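Local coordinates for saposin-like protein (Necator americanus, PDB 3S63), which probably binds lipids and interacts with membranes, as a helical member of the saposin-like family from the human hookworm, at residues 9-14 and 73-78; 26-31 and 59-64. All blocks are in the same frame, centred on the assembly; numbering follows the deposited sequence.

Contact 1 (9-14 and 73-78)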
ATOM      1  N   LEU A   9      -1.193  -6.507  -5.815  1.00 40.83           N
ATOM      2  CA  LEU A   9       0.032  -6.109  -5.139  1.00 39.55           C
ATOM      3  C   LEU A   9      -0.133  -4.843  -4.287  1.00 38.93           C
ATOM      4  O   LEU A   9       0.420  -4.740  -3.197  1.00 41.99           O
ATOM      5  CB  LEU A   9       1.184  -5.964  -6.139  1.00 36.46           C
ATOM      6  CG  LEU A   9       1.561  -7.278  -6.831  1.00 37.73           C
ATOM      7  CD1 LEU A   9       2.824  -7.114  -7.619  1.00 39.51           C
ATOM      8  CD2 LEU A   9       1.752  -8.385  -5.817  1.00 45.09           C
ATOM      9  N   CYS A  10      -0.893  -3.876  -4.765  1.00 31.58           N
ATOM     10  CA  CYS A  10      -1.096  -2.690  -3.962  1.00 32.19           C
ATOM     11  C   CYS A  10      -1.670  -3.129  -2.622  1.00 35.40           C
ATOM     12  O   CYS A  10      -1.228  -2.685  -1.569  1.00 32.06           O
ATOM     13  CB  CYS A  10      -2.059  -1.728  -4.656  1.00 29.77           C
ATOM     14  SG  CYS A  10      -2.202  -0.120  -3.836  1.00 30.81           S
ATOM     15  N   GLN A  11      -2.654  -4.022  -2.688  1.00 34.40           N
ATOM     16  CA  GLN A  11      -3.408  -4.453  -1.527  1.00 36.17           C
ATOM     17  C   GLN A  11      -2.567  -5.279  -0.556  1.00 36.62           C
ATOM     18  O   GLN A  11      -2.549  -5.018   0.641  1.00 41.43           O
ATOM     19  CB  GLN A  11      -4.627  -5.262  -1.970  1.00 35.11           C
ATOM     20  CG  GLN A  11      -5.659  -4.463  -2.705  1.00 36.90           C
ATOM     21  CD  GLN A  11      -6.914  -5.261  -2.970  1.00 47.66           C
ATOM     22  OE1 GLN A  11      -7.800  -5.334  -2.123  1.00 58.30           O
ATOM     23  NE2 GLN A  11      -7.000  -5.864  -4.149  1.00 46.29           N
ATOM     24  N   ILE A  12      -1.898  -6.294  -1.079  1.00 31.23           N
ATOM     25  CA  ILE A  12      -1.004  -7.120  -0.298  1.00 35.28           C
ATOM     26  C   ILE A  12       0.031  -6.284   0.457  1.00 35.55           C
ATOM     27  O   ILE A  12       0.311  -6.532   1.625  1.00 37.03           O
ATOM     28  CB  ILE A  12      -0.284  -8.108  -1.224  1.00 37.04           C
ATOM     29  CG1 ILE A  12      -1.317  -8.986  -1.940  1.00 37.65           C
ATOM     30  CG2 ILE A  12       0.714  -8.943  -0.455  1.00 29.39           C
ATOM     31  CD1 ILE A  12      -0.711  -9.889  -3.000  1.00 45.96           C
ATOM     32  N   ALA A  13       0.603  -5.298  -0.224  1.00 30.32           N
ATOM     33  CA  ALA A  13       1.663  -4.491   0.346  1.00 26.41           C
ATOM     34  C   ALA A  13       1.157  -3.632   1.483  1.00 28.89           C
ATOM     35  O   ALA A  13       1.784  -3.559   2.531  1.00 32.28           O
ATOM     36  CB  ALA A  13       2.314  -3.625  -0.727  1.00 23.40           C
ATOM     37  N   LEU A  14       0.029  -2.971   1.281  1.00 35.43           N
ATOM     38  CA  LEU A  14      -0.494  -2.051   2.284  1.00 34.75           C
ATOM     39  C   LEU A  14      -1.044  -2.791   3.495  1.00 38.24           C
ATOM     40  O   LEU A  14      -1.043  -2.276   4.613  1.00 39.49           O
ATOM     41  CB  LEU A  14      -1.599  -1.184   1.685  1.00 34.35           C
ATOM     42  CG  LEU A  14      -1.164  -0.190   0.624  1.00 35.26           C
ATOM     43  CD1 LEU A  14      -2.218   0.866   0.490  1.00 32.44           C
ATOM     44  CD2 LEU A  14       0.160   0.424   1.017  1.00 34.20           C
ATOM     45  N   GLU A  73      -9.310   0.358  -0.894  1.00 37.59           N
ATOM     46  CA  GLU A  73      -9.946   1.658  -1.054  1.00 38.52           C
ATOM     47  C   GLU A  73      -8.890   2.702  -1.337  1.00 39.81           C
ATOM     48  O   GLU A  73      -9.091   3.616  -2.138  1.00 35.18           O
ATOM     49  CB  GLU A  73     -10.700   2.038   0.219  1.00 46.94           C
ATOM     50  CG  GLU A  73     -11.940   2.882  -0.001  1.00 58.04           C
ATOM     51  CD  GLU A  73     -13.220   2.071   0.159  1.00 71.91           C
ATOM     52  OE1 GLU A  73     -13.837   2.142   1.253  1.00 76.04           O
ATOM     53  OE2 GLU A  73     -13.600   1.361  -0.805  1.00 68.75           O
ATOM     54  N   VAL A  74      -7.758   2.572  -0.657  1.00 42.85           N
ATOM     55  CA  VAL A  74      -6.684   3.536  -0.804  1.00 38.66           C
ATOM     56  C   VAL A  74      -6.002   3.275  -2.148  1.00 37.47           C
ATOM     57  O   VAL A  74      -5.475   4.188  -2.768  1.00 39.99           O
ATOM     58  CB  VAL A  74      -5.714   3.484   0.415  1.00 37.67           C
ATOM     59  CG1 VAL A  74      -5.272   2.080   0.661  1.00 39.67           C
ATOM     60  CG2 VAL A  74      -4.508   4.395   0.227  1.00 32.32           C
ATOM     61  N   CYS A  75      -6.062   2.033  -2.618  1.00 36.21           N
ATOM     62  CA  CYS A  75      -5.486   1.659  -3.909  1.00 38.45           C
ATOM     63  C   CYS A  75      -6.346   2.126  -5.090  1.00 43.22           C
ATOM     64  O   CYS A  75      -5.862   2.281  -6.209  1.00 42.36           O
ATOM     65  CB  CYS A  75      -5.276   0.143  -3.972  1.00 40.76           C
ATOM     66  SG  CYS A  75      -3.958  -0.460  -2.880  1.00 43.59           S
ATOM     67  N   LEU A  76      -7.630   2.334  -4.825  1.00 43.72           N
ATOM     68  CA  LEU A  76      -8.547   2.897  -5.794  1.00 36.61           C
ATOM     69  C   LEU A  76      -8.287   4.390  -5.945  1.00 35.68           C
ATOM     70  O   LEU A  76      -8.376   4.936  -7.044  1.00 38.66           O
ATOM     71  CB  LEU A  76      -9.991   2.660  -5.332  1.00 38.70           C
ATOM     72  CG  LEU A  76     -10.568   1.246  -5.485  1.00 43.97           C
ATOM     73  CD1 LEU A  76     -11.892   1.089  -4.768  1.00 40.36           C
ATOM     74  CD2 LEU A  76     -10.712   0.863  -6.950  1.00 46.60           C
ATOM     75  N   ILE A  77      -7.982   5.049  -4.829  1.00 39.01           N
ATOM     76  CA  ILE A  77      -7.724   6.493  -4.808  1.00 37.35           C
ATOM     77  C   ILE A  77      -6.427   6.818  -5.529  1.00 38.02           C
ATOM     78  O   ILE A  77      -6.266   7.901  -6.102  1.00 44.58           O
ATOM     79  CB  ILE A  77      -7.619   7.023  -3.371  1.00 31.72           C
ATOM     80  CG1 ILE A  77      -8.917   6.776  -2.604  1.00 32.44           C
ATOM     81  CG2 ILE A  77      -7.316   8.489  -3.364  1.00 27.47           C
ATOM     82  CD1 ILE A  77      -8.778   7.015  -1.097  1.00 31.91           C
ATOM     83  N   MET A  78      -5.504   5.867  -5.487  1.00 34.27           N
ATOM     84  CA  MET A  78      -4.214   5.992  -6.140  1.00 30.57           C
ATOM     85  C   MET A  78      -4.325   5.489  -7.561  1.00 32.39           C
ATOM     86  O   MET A  78      -3.386   5.593  -8.341  1.00 33.73           O
ATOM     87  CB  MET A  78      -3.179   5.179  -5.376  1.00 28.64           C
ATOM     88  CG  MET A  78      -3.041   5.616  -3.933  1.00 30.96           C
ATOM     89  SD  MET A  78      -1.536   5.066  -3.144  1.00 29.64           S
ATOM     90  CE  MET A  78      -1.802   3.298  -3.064  1.00 20.59           C
TER
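C10 and C75 meet because their sulfurs are swung by different first torsions: C10 SG lies anti to the backbone N (chi1 -172°), whereas C75 SG sits beside its own N and opposite its carbonyl carbon. Both CB atoms are directed at the partner helix, and the SG atoms join in a disulfide of 2.0 Å with a left-handed turn about the S-S bond (chi3 -93°). The helix segments approach to 9.4 Å between axes and run closer to antiparallel than parallel, at 129°. No hydrogen bond crosses between them; covalent and apolar contacts hold the pair.

M78 bends at its own chi3 and brings CE to 3.5 Å from C10 SG, so a thioether methyl covers one flank of the disulfide. One turn farther along the first helix, L14 and V74 reach toward each other tip to tip, with L14 CD1 3.3 Å from V74 CG1. The same L14 methyl lies 4.0 Å from C75 SG, making one apolar patch of leucine, valine and sulfur.

Such a bond between the first and last helices is a hallmark of the saposin fold, and C7-C81 makes a second tie between helix 3-20 and the chain just after helix 71-77. Helix 46-65 packs against M78 through L52, N56 and L59 and against V74 through L59, while L35 of helix 28-39 and F69, in the loop before helix 71-77, touch L14.

Contact 2 (26-31 and 59-64); sequences PSRRKL and LIFREM
F61, L31 and R28 join the start of helix 28-39 to the late turns of helix 46-65, the second and third helices of the saposin fold. The F61 ring, carried by CG anti to the backbone N (chi1 177°), reaches across to the backbone at S27 and R28, with F61 CE1 3.4 Å from R28 N. In the buried half, L31 CD1 lies at the ring edge, in its plane, and L31 CD2 rests 4.0 Å from M64 SD. M64 reaches this spot with its chain extended beyond CG. V17 and F18 of helix 3-20 close the same side, touching L31 and M64 respectively.

The outer half is looser and more polar. R28 CB lies over one face of the F61 ring, 4.2 Å above the plane and offset toward the rim, and R28 CG packs 3.7 Å from F61 CB. The R28 guanidinium is tilted 51° from the ring and is fixed through NE to S57 OG, so the arginine bridges back to helix 46-65 along the solvent side. S27 is the N-cap of helix 28-39; its OG accepts a weak capping hydrogen bond from K30 N. On the packed side, L31 CD1 lies 3.5 Å from F61 CA.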
ATOM      1  N   PRO A  26       3.455   4.541  13.971  1.00 36.57           N
ATOM      2  CA  PRO A  26       4.115   5.493  14.865  1.00 33.92           C
ATOM      3  C   PRO A  26       4.298   6.862  14.223  1.00 42.25           C
ATOM      4  O   PRO A  26       4.052   7.878  14.868  1.00 51.24           O
ATOM      5  CB  PRO A  26       5.482   4.843  15.128  1.00 34.11           C
ATOM      6  CG  PRO A  26       5.407   3.454  14.550  1.00 34.46           C
ATOM      7  CD  PRO A  26       4.378   3.515  13.463  1.00 37.71           C
ATOM      8  N   SER A  27       4.734   6.889  12.971  1.00 34.40           N
ATOM      9  CA  SER A  27       5.003   8.145  12.288  1.00 35.58           C
ATOM     10  C   SER A  27       5.222   7.878  10.796  1.00 38.23           C
ATOM     11  O   SER A  27       5.628   6.774  10.412  1.00 37.22           O
ATOM     12  CB  SER A  27       6.235   8.827  12.888  1.00 33.40           C
ATOM     13  OG  SER A  27       7.429   8.200  12.443  1.00 35.06           O
ATOM     14  N   ARG A  28       4.954   8.878   9.958  1.00 30.78           N
ATOM     15  CA  ARG A  28       5.144   8.714   8.522  1.00 27.73           C
ATOM     16  C   ARG A  28       6.561   8.242   8.192  1.00 33.24           C
ATOM     17  O   ARG A  28       6.721   7.311   7.410  1.00 35.27           O
ATOM     18  CB  ARG A  28       4.843  10.010   7.799  1.00 29.26           C
ATOM     19  CG  ARG A  28       3.934   9.881   6.602  1.00 26.95           C
ATOM     20  CD  ARG A  28       3.614  11.278   6.104  1.00 29.33           C
ATOM     21  NE  ARG A  28       3.979  11.469   4.701  1.00 32.88           N
ATOM     22  CZ  ARG A  28       4.418  12.613   4.189  1.00 30.93           C
ATOM     23  NH1 ARG A  28       4.570  13.687   4.954  1.00 31.26           N
ATOM     24  NH2 ARG A  28       4.708  12.680   2.906  1.00 36.71           N
ATOM     25  N   ARG A  29       7.589   8.861   8.779  1.00 29.03           N
ATOM     26  CA  ARG A  29       8.955   8.414   8.504  1.00 30.10           C
ATOM     27  C   ARG A  29       9.075   6.921   8.744  1.00 33.05           C
ATOM     28  O   ARG A  29       9.656   6.214   7.926  1.00 33.87           O
ATOM     29  CB  ARG A  29      10.007   9.186   9.333  1.00 29.09           C
ATOM     30  N   LYS A  30       8.515   6.436   9.854  1.00 36.94           N
ATOM     31  CA  LYS A  30       8.596   5.014  10.178  1.00 32.73           C
ATOM     32  C   LYS A  30       7.749   4.164   9.256  1.00 35.71           C
ATOM     33  O   LYS A  30       8.200   3.132   8.781  1.00 41.65           O
ATOM     34  CB  LYS A  30       8.199   4.738  11.621  1.00 37.36           C
ATOM     35  CG  LYS A  30       8.541   3.323  12.077  1.00 39.12           C
ATOM     36  CD  LYS A  30      10.050   3.130  12.219  1.00 42.57           C
ATOM     37  CE  LYS A  30      10.465   1.653  12.140  1.00 47.77           C
ATOM     38  NZ  LYS A  30       9.713   0.770  13.092  1.00 42.69           N
ATOM     39  N   LEU A  31       6.514   4.591   9.021  1.00 34.65           N
ATOM     40  CA  LEU A  31       5.654   3.957   8.033  1.00 34.05           C
ATOM     41  C   LEU A  31       6.397   3.731   6.713  1.00 36.75           C
ATOM     42  O   LEU A  31       6.345   2.653   6.127  1.00 37.51           O
ATOM     43  CB  LEU A  31       4.445   4.848   7.770  1.00 37.95           C
ATOM     44  CG  LEU A  31       3.116   4.151   7.479  1.00 39.83           C
ATOM     45  CD1 LEU A  31       2.245   5.028   6.624  1.00 32.85           C
ATOM     46  CD2 LEU A  31       3.332   2.806   6.811  1.00 40.04           C
ATOM     47  N   LEU A  59      -1.077  10.064   1.948  1.00 29.29           N
ATOM     48  CA  LEU A  59      -2.409   9.501   1.814  1.00 25.58           C
ATOM     49  C   LEU A  59      -2.480   8.138   2.496  1.00 29.89           C
ATOM     50  O   LEU A  59      -3.430   7.857   3.218  1.00 33.53           O
ATOM     51  CB  LEU A  59      -2.793   9.375   0.349  1.00 27.77           C
ATOM     52  CG  LEU A  59      -4.094   8.619   0.077  1.00 29.99           C
ATOM     53  CD1 LEU A  59      -5.290   9.572   0.065  1.00 26.82           C
ATOM     54  CD2 LEU A  59      -3.985   7.853  -1.243  1.00 26.58           C
ATOM     55  N   ILE A  60      -1.475   7.291   2.284  1.00 30.47           N
ATOM     56  CA  ILE A  60      -1.439   5.990   2.956  1.00 29.45           C
ATOM     57  C   ILE A  60      -1.349   6.113   4.479  1.00 29.73           C
ATOM     58  O   ILE A  60      -1.969   5.348   5.196  1.00 34.89           O
ATOM     59  CB  ILE A  60      -0.287   5.122   2.442  1.00 28.74           C
ATOM     60  CG1 ILE A  60      -0.389   4.996   0.932  1.00 27.39           C
ATOM     61  CG2 ILE A  60      -0.317   3.749   3.088  1.00 27.06           C
ATOM     62  CD1 ILE A  60       0.903   4.544   0.282  1.00 36.48           C
ATOM     63  N   PHE A  61      -0.584   7.079   4.970  1.00 27.20           N
ATOM     64  CA  PHE A  61      -0.441   7.286   6.399  1.00 26.36           C
ATOM     65  C   PHE A  61      -1.771   7.687   6.983  1.00 29.90           C
ATOM     66  O   PHE A  61      -2.241   7.083   7.942  1.00 33.98           O
ATOM     67  CB  PHE A  61       0.598   8.360   6.684  1.00 29.22           C
ATOM     68  CG  PHE A  61       0.764   8.688   8.146  1.00 29.51           C
ATOM     69  CD1 PHE A  61       1.476   7.839   8.993  1.00 32.04           C
ATOM     70  CD2 PHE A  61       0.254   9.870   8.669  1.00 29.48           C
ATOM     71  CE1 PHE A  61       1.652   8.153  10.353  1.00 30.48           C
ATOM     72  CE2 PHE A  61       0.431  10.198  10.020  1.00 32.05           C
ATOM     73  CZ  PHE A  61       1.127   9.336  10.864  1.00 31.01           C
ATOM     74  N   ARG A  62      -2.389   8.703   6.392  1.00 33.28           N
ATOM     75  CA  ARG A  62      -3.686   9.186   6.856  1.00 29.84           C
ATOM     76  C   ARG A  62      -4.731   8.085   6.902  1.00 31.86           C
ATOM     77  O   ARG A  62      -5.413   7.932   7.904  1.00 34.50           O
ATOM     78  CB  ARG A  62      -4.186  10.305   5.960  1.00 30.46           C
ATOM     79  CG  ARG A  62      -5.503  10.890   6.387  1.00 29.72           C
ATOM     80  CD  ARG A  62      -5.982  11.875   5.347  1.00 33.05           C
ATOM     81  NE  ARG A  62      -6.523  11.190   4.176  1.00 33.03           N
ATOM     82  CZ  ARG A  62      -6.806  11.776   3.018  1.00 30.05           C
ATOM     83  NH1 ARG A  62      -6.595  13.073   2.833  1.00 31.88           N
ATOM     84  NH2 ARG A  62      -7.297  11.055   2.038  1.00 30.00           N
ATOM     85  N   GLU A  63      -4.851   7.315   5.826  1.00 30.78           N
ATOM     86  CA  GLU A  63      -5.890   6.290   5.744  1.00 36.16           C
ATOM     87  C   GLU A  63      -5.656   5.142   6.714  1.00 36.00           C
ATOM     88  O   GLU A  63      -6.597   4.538   7.225  1.00 40.16           O
ATOM     89  CB  GLU A  63      -5.996   5.733   4.325  1.00 33.82           C
ATOM     90  CG  GLU A  63      -6.413   6.748   3.303  1.00 32.73           C
ATOM     91  CD  GLU A  63      -7.799   7.275   3.550  1.00 37.20           C
ATOM     92  OE1 GLU A  63      -8.718   6.449   3.698  1.00 39.78           O
ATOM     93  OE2 GLU A  63      -7.970   8.510   3.596  1.00 38.01           O
ATOM     94  N   MET A  64      -4.392   4.833   6.947  1.00 33.25           N
ATOM     95  CA  MET A  64      -4.035   3.745   7.831  1.00 31.63           C
ATOM     96  C   MET A  64      -4.336   4.092   9.281  1.00 35.01           C
ATOM     97  O   MET A  64      -4.793   3.238  10.034  1.00 41.23           O
ATOM     98  CB  MET A  64      -2.558   3.408   7.674  1.00 30.08           C
ATOM     99  CG  MET A  64      -2.270   2.289   6.710  1.00 28.09           C
ATOM    100  SD  MET A  64      -0.524   1.794   6.751  1.00 29.98           S
ATOM    101  CE  MET A  64      -0.448   0.834   5.239  1.00 26.17           C
TER

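How the contacts relate
The two contacts lie 14 Å apart between centres and share one apolar core. Along the chain, contact 2 falls wholly within the span that contact 1 closes, so the disulfide joins the outer helices while contact 2 pairs the inner ones. Segment 59-64 touches both segments of contact 1: M78 CG is 3.6 Å from L59 CD2, V74 CG2 is 3.8 Å from the same L59 methyl, and L14 CD2 is 3.9 Å from I60 CG2. L14 therefore takes part in contact 1 and also packs on the helix of contact 2. Contact 1 joins helix 3-20 to helix 71-77 and contact 2 helix 28-39 to helix 46-65, so together they involve all four helices.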